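Local coordinates for protein Niban 2 (Homo sapiens, PDB 7CTP) that may help suppress apoptosis and promote melanoma cell invasion, the present chain being its part with the PH domain and a large helical region, at residues V37-S42 / Q295-M300; Y215-E220 / T535-V540. All blocks are in the same frame, centred on the assembly; numbering follows the deposited sequence.

Contact 1. Residues V37-S42 / Q295-M300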
loop_
_atom_site.group_PDB
_atom_site.type_symbol
_atom_site.label_atom_id
_atom_site.label_comp_id
_atom_site.label_asym_id
_atom_site.label_seq_id
_atom_site.Cartn_x
_atom_site.Cartn_y
_atom_site.Cartn_z
ATOM N N VAL A 37 -3.869 4.147 21.899
ATOM C CA VAL A 37 -4.718 5.154 21.271
ATOM C C VAL A 37 -5.526 4.518 20.147
ATOM O O VAL A 37 -6.739 4.726 20.031
ATOM C CB VAL A 37 -3.867 6.334 20.759
ATOM C CG1 VAL A 37 -4.733 7.318 19.956
ATOM C CG2 VAL A 37 -3.149 7.047 21.913
ATOM N N ALA A 38 -4.861 3.718 19.307
ATOM C CA ALA A 38 -5.560 3.002 18.248
ATOM C C ALA A 38 -6.623 2.074 18.817
ATOM O O ALA A 38 -7.716 1.943 18.245
ATOM C CB ALA A 38 -4.565 2.209 17.401
ATOM N N LEU A 39 -6.307 1.402 19.930
ATOM C CA LEU A 39 -7.273 0.519 20.579
ATOM C C LEU A 39 -8.476 1.306 21.079
ATOM O O LEU A 39 -9.629 0.912 20.857
ATOM C CB LEU A 39 -6.603 -0.228 21.732
ATOM C CG LEU A 39 -7.492 -1.194 22.528
ATOM C CD1 LEU A 39 -7.952 -2.339 21.640
ATOM C CD2 LEU A 39 -6.718 -1.726 23.731
ATOM N N PHE A 40 -8.227 2.429 21.752
ATOM C CA PHE A 40 -9.333 3.252 22.235
ATOM C C PHE A 40 -10.214 3.733 21.085
ATOM O O PHE A 40 -11.449 3.697 21.176
ATOM C CB PHE A 40 -8.808 4.447 23.024
ATOM C CG PHE A 40 -9.888 5.414 23.400
ATOM C CD1 PHE A 40 -10.720 5.149 24.473
ATOM C CD2 PHE A 40 -10.101 6.564 22.652
ATOM C CE1 PHE A 40 -11.733 6.027 24.812
ATOM C CE2 PHE A 40 -11.117 7.444 22.990
ATOM C CZ PHE A 40 -11.927 7.174 24.077
ATOM N N ASN A 41 -9.602 4.213 19.996
ATOM C CA ASN A 41 -10.405 4.745 18.892
ATOM C C ASN A 41 -11.270 3.660 18.262
ATOM O O ASN A 41 -12.432 3.902 17.903
ATOM C CB ASN A 41 -9.507 5.385 17.832
ATOM C CG ASN A 41 -8.852 6.667 18.316
ATOM O OD1 ASN A 41 -9.383 7.366 19.181
ATOM N ND2 ASN A 41 -7.694 6.986 17.745
ATOM N N SER A 42 -10.719 2.456 18.117
ATOM C CA SER A 42 -11.474 1.364 17.518
ATOM C C SER A 42 -12.604 0.944 18.443
ATOM O O SER A 42 -13.746 0.754 18.004
ATOM C CB SER A 42 -10.554 0.182 17.209
ATOM O OG SER A 42 -11.288 -0.938 16.721
ATOM N N GLN A 295 -0.291 -9.105 24.824
ATOM C CA GLN A 295 -0.490 -9.687 26.150
ATOM C C GLN A 295 -1.279 -8.758 27.065
ATOM O O GLN A 295 -2.112 -9.214 27.860
ATOM C CB GLN A 295 0.861 -10.027 26.781
ATOM C CG GLN A 295 0.745 -10.834 28.059
ATOM C CD GLN A 295 1.139 -12.277 27.880
ATOM O OE1 GLN A 295 1.339 -12.748 26.763
ATOM N NE2 GLN A 295 1.260 -12.990 28.986
ATOM N N VAL A 296 -1.007 -7.450 27.003
ATOM C CA VAL A 296 -1.723 -6.523 27.872
ATOM C C VAL A 296 -2.970 -5.933 27.222
ATOM O O VAL A 296 -3.719 -5.218 27.903
ATOM C CB VAL A 296 -0.827 -5.371 28.360
ATOM C CG1 VAL A 296 0.378 -5.937 29.108
ATOM C CG2 VAL A 296 -0.396 -4.493 27.192
ATOM N N GLN A 297 -3.237 -6.229 25.942
ATOM C CA GLN A 297 -4.409 -5.646 25.286
ATOM C C GLN A 297 -5.714 -5.960 26.008
ATOM O O GLN A 297 -6.549 -5.045 26.152
ATOM C CB GLN A 297 -4.485 -6.087 23.820
ATOM C CG GLN A 297 -5.627 -5.405 23.049
ATOM C CD GLN A 297 -5.675 -5.782 21.580
ATOM O OE1 GLN A 297 -4.641 -6.040 20.959
ATOM N NE2 GLN A 297 -6.878 -5.806 21.015
ATOM N N PRO A 298 -5.966 -7.188 26.488
ATOM C CA PRO A 298 -7.227 -7.414 27.217
ATOM C C PRO A 298 -7.379 -6.521 28.438
ATOM O O PRO A 298 -8.465 -5.967 28.656
ATOM C CB PRO A 298 -7.157 -8.904 27.589
ATOM C CG PRO A 298 -6.245 -9.508 26.573
ATOM C CD PRO A 298 -5.210 -8.446 26.321
ATOM N N ALA A 299 -6.314 -6.344 29.224
ATOM C CA ALA A 299 -6.376 -5.443 30.370
ATOM C C ALA A 299 -6.734 -4.028 29.931
ATOM O O ALA A 299 -7.552 -3.352 30.574
ATOM C CB ALA A 299 -5.053 -5.458 31.129
ATOM N N MET A 300 -6.140 -3.569 28.823
ATOM C CA MET A 300 -6.459 -2.244 28.302
ATOM C C MET A 300 -7.913 -2.147 27.868
ATOM O O MET A 300 -8.567 -1.129 28.110
ATOM C CB MET A 300 -5.538 -1.906 27.124
ATOM C CG MET A 300 -4.127 -1.627 27.525
ATOM S SD MET A 300 -3.224 -1.117 26.064
ATOM C CE MET A 300 -1.576 -1.053 26.731
#

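Contact 2. Residues Y215-E220 / T535-V540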
loop_
_atom_site.group_PDB
_atom_site.type_symbol
_atom_site.label_atom_id
_atom_site.label_comp_id
_atom_site.label_asym_id
_atom_site.label_seq_id
_atom_site.Cartn_x
_atom_site.Cartn_y
_atom_site.Cartn_z
ATOM N N TYR A 215 7.145 8.939 13.990
ATOM C CA TYR A 215 8.598 8.838 13.990
ATOM C C TYR A 215 9.204 9.716 12.900
ATOM O O TYR A 215 10.143 10.480 13.152
ATOM C CB TYR A 215 9.046 7.382 13.819
ATOM C CG TYR A 215 10.560 7.246 13.744
ATOM C CD1 TYR A 215 11.238 7.416 12.541
ATOM C CD2 TYR A 215 11.310 6.996 14.883
ATOM C CE1 TYR A 215 12.607 7.328 12.468
ATOM C CE2 TYR A 215 12.700 6.898 14.813
ATOM C CZ TYR A 215 13.335 7.075 13.607
ATOM O OH TYR A 215 14.716 6.983 13.530
ATOM N N ARG A 216 8.677 9.616 11.676
ATOM C CA ARG A 216 9.207 10.419 10.580
ATOM C C ARG A 216 9.036 11.912 10.857
ATOM O O ARG A 216 9.950 12.703 10.598
ATOM C CB ARG A 216 8.554 9.997 9.260
ATOM C CG ARG A 216 9.070 8.625 8.783
ATOM C CD ARG A 216 8.641 8.217 7.376
ATOM N NE ARG A 216 9.519 8.739 6.320
ATOM C CZ ARG A 216 9.143 9.696 5.480
ATOM N NH1 ARG A 216 9.965 10.133 4.539
ATOM N NH2 ARG A 216 7.923 10.205 5.583
ATOM N N GLN A 217 7.895 12.305 11.433
ATOM C CA GLN A 217 7.692 13.705 11.807
ATOM C C GLN A 217 8.733 14.167 12.821
ATOM O O GLN A 217 9.155 15.325 12.798
ATOM C CB GLN A 217 6.280 13.897 12.364
ATOM C CG GLN A 217 5.218 14.020 11.294
ATOM C CD GLN A 217 3.813 14.104 11.853
ATOM O OE1 GLN A 217 2.849 13.809 11.153
ATOM N NE2 GLN A 217 3.689 14.487 13.123
ATOM N N SER A 218 9.157 13.278 13.722
ATOM C CA SER A 218 10.164 13.641 14.714
ATOM C C SER A 218 11.533 13.849 14.082
ATOM O O SER A 218 12.405 14.474 14.699
ATOM C CB SER A 218 10.225 12.574 15.807
ATOM O OG SER A 218 11.102 11.520 15.440
ATOM N N LYS A 219 11.731 13.350 12.862
ATOM C CA LYS A 219 12.926 13.600 12.067
ATOM C C LYS A 219 12.696 14.693 11.034
ATOM O O LYS A 219 13.462 14.805 10.065
ATOM C CB LYS A 219 13.374 12.305 11.385
ATOM C CG LYS A 219 13.471 11.129 12.347
ATOM C CD LYS A 219 14.502 11.386 13.436
ATOM C CE LYS A 219 14.586 10.192 14.390
ATOM N NZ LYS A 219 15.368 10.494 15.623
ATOM N N GLU A 220 11.638 15.482 11.222
ATOM C CA GLU A 220 11.283 16.597 10.352
ATOM C C GLU A 220 10.940 16.136 8.936
ATOM O O GLU A 220 11.162 16.858 7.963
ATOM C CB GLU A 220 12.388 17.665 10.365
ATOM C CG GLU A 220 12.461 18.367 11.739
ATOM C CD GLU A 220 13.624 19.339 11.904
ATOM O OE1 GLU A 220 14.625 18.968 12.560
ATOM O OE2 GLU A 220 13.528 20.484 11.408
ATOM N N THR A 535 -4.029 14.213 20.053
ATOM C CA THR A 535 -5.126 15.141 20.299
ATOM C C THR A 535 -4.916 16.435 19.522
ATOM O O THR A 535 -5.837 16.945 18.868
ATOM C CB THR A 535 -5.245 15.410 21.795
ATOM O OG1 THR A 535 -5.440 14.163 22.487
ATOM C CG2 THR A 535 -6.430 16.331 22.080
ATOM N N TYR A 536 -3.690 16.957 19.558
ATOM C CA TYR A 536 -3.335 18.128 18.759
ATOM C C TYR A 536 -3.592 17.888 17.273
ATOM O O TYR A 536 -4.177 18.733 16.585
ATOM C CB TYR A 536 -1.873 18.482 19.017
ATOM C CG TYR A 536 -1.235 19.378 17.968
ATOM C CD1 TYR A 536 -1.633 20.702 17.823
ATOM C CD2 TYR A 536 -0.211 18.908 17.154
ATOM C CE1 TYR A 536 -1.039 21.530 16.881
ATOM C CE2 TYR A 536 0.393 19.728 16.210
ATOM C CZ TYR A 536 -0.027 21.037 16.079
ATOM O OH TYR A 536 0.575 21.851 15.140
ATOM N N GLU A 537 -3.173 16.729 16.758
ATOM C CA GLU A 537 -3.386 16.451 15.342
ATOM C C GLU A 537 -4.871 16.342 15.011
ATOM O O GLU A 537 -5.294 16.720 13.912
ATOM C CB GLU A 537 -2.635 15.185 14.929
ATOM C CG GLU A 537 -1.124 15.355 14.998
ATOM C CD GLU A 537 -0.361 14.207 14.375
ATOM O OE1 GLU A 537 -0.998 13.293 13.803
ATOM O OE2 GLU A 537 0.890 14.235 14.451
ATOM N N GLU A 538 -5.683 15.838 15.949
ATOM C CA GLU A 538 -7.129 15.812 15.731
ATOM C C GLU A 538 -7.705 17.225 15.705
ATOM O O GLU A 538 -8.640 17.504 14.944
ATOM C CB GLU A 538 -7.826 14.979 16.815
ATOM C CG GLU A 538 -7.558 13.479 16.733
ATOM C CD GLU A 538 -8.251 12.693 17.843
ATOM O OE1 GLU A 538 -7.721 11.636 18.259
ATOM O OE2 GLU A 538 -9.324 13.138 18.300
ATOM N N VAL A 539 -7.172 18.125 16.536
ATOM C CA VAL A 539 -7.606 19.522 16.503
ATOM C C VAL A 539 -7.307 20.134 15.139
ATOM O O VAL A 539 -8.153 20.804 14.532
ATOM C CB VAL A 539 -6.945 20.322 17.639
ATOM C CG1 VAL A 539 -7.086 21.835 17.392
ATOM C CG2 VAL A 539 -7.570 19.945 18.980
ATOM N N VAL A 540 -6.107 19.877 14.619
ATOM C CA VAL A 540 -5.738 20.393 13.301
ATOM C C VAL A 540 -6.624 19.786 12.218
ATOM O O VAL A 540 -7.069 20.478 11.291
ATOM C CB VAL A 540 -4.249 20.127 13.022
ATOM C CG1 VAL A 540 -3.901 20.533 11.593
ATOM C CG2 VAL A 540 -3.393 20.878 14.026
#

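Contact 1. Residues V37-S42 / Q295-M300
Leu-39 of helix 10-48 reaches across to helix 260-337 and sets its two methyl branches against Gln-297 and Met-300. CD2 lies 3.6 Å from CB of Met-300, the closest apolar approach of the pair, and also passes 3.9 Å from CG of Gln-297. The other branch, CD1, turns to the amide end of the glutamine, with NE2 of Gln-297 at 3.7 Å; this is a van der Waals touch and no hydrogen bond. A branched leucine suits the place because one residue can cover both an aliphatic chain and the base of a methionine. It gets there with CG anti to the backbone N (chi1 180°), which carries the fork straight out between the helices. Met-300 offers its CB, while the rest of its chain leads away from Leu-39; the side chain also touches Arg-528. Gln-297 does double duty: its CG packs on the leucine, and its amide is held at both ends, OE1 by the hydroxyl of Tyr-35 and NE2 by OE1 of Gln-301. These two bonds probably fix the flip of the amide and keep the extended chain where it crosses Leu-39. Farther out, Leu-39 also touches Ile-304 and Val-203, and Phe-40 packs on Met-308 and Ile-311, continuing the same interface. Helix 260-337 is kinked at Pro-298 and Ala-299, whose N atoms make no bond to the turn before; for the proline this follows from its lack of an N-H. This is a packing of two long helices, a leucine of helix 10-48 sitting against helix 260-337 in the helical part of the chain.

Contact 2. Residues Y215-E220 / T535-V540
A single hydrogen bond joins Gln-217, in the last turn of helix 204-218, to Glu-537 of helix 532-555. NE2 of Gln-217 donates an N-H to OE2 of Glu-537 over 3.1 Å, and the bond is nearly straight (168° at the hydrogen). The acceptor lies close to the amide plane, whereas the carboxylate is twisted 43° from it and is met almost along its C-O axis. Two extended side chains coming from opposite directions bridge backbones whose nearest CA atoms, those of Gln-217 and Glu-537, stand 11.9 Å apart. Both have CG anti to the carbonyl carbon, leaving the chains free to run straight toward each other. Glutamine suits this position because its amide can donate to the carboxylate while its OE1 accepts from Arg-213, whose NH1 also forms a salt bridge with OE1 of Glu-537. That shared guanidinium probably favours the charged form of the buried acid and may offset the nearby carboxylate of Glu-533. Were Gln-217 an alanine, OE2 of Glu-537 would probably lose this N-H and Arg-213 one of its acceptors. The tighter packing is on the 532-555 side: Tyr-536 lies against Leu-504 and Leu-507, with CG2 of Val-540 over one ring face, and Leu-504 also touches Glu-537. By contrast, the chain at 219-220 leaves the helix toward exposed Glu-220, whose positive phi goes with the bonds Leu-221 N to Arg-216 O and Glu-220 N to Gln-217 O. The helix ends in this Schellman motif, beside which Gln-217 makes a buried polar bridge to helix 532-555.

Overall arrangement
Both contacts are buried and lie in the helical region; each joins elements far apart in sequence, and the segments of the two contacts alternate along the chain. Their centres are about 21 Å apart and their nearest atoms about 5 Å, without touching. They hold different helix pairs: contact 1 ties helix 10-48 to helix 260-337, contact 2 ties helix 204-218 to helix 532-555. Helices 10-48 and 260-337 nevertheless flank contact 2 as well, through Tyr-215 and Thr-535. The chemistry differs: contact 1 is apolar and covers more surface, its glutamine amide serving partners outside the pair, whereas contact 2 rests on one polar bond backed by an arginine.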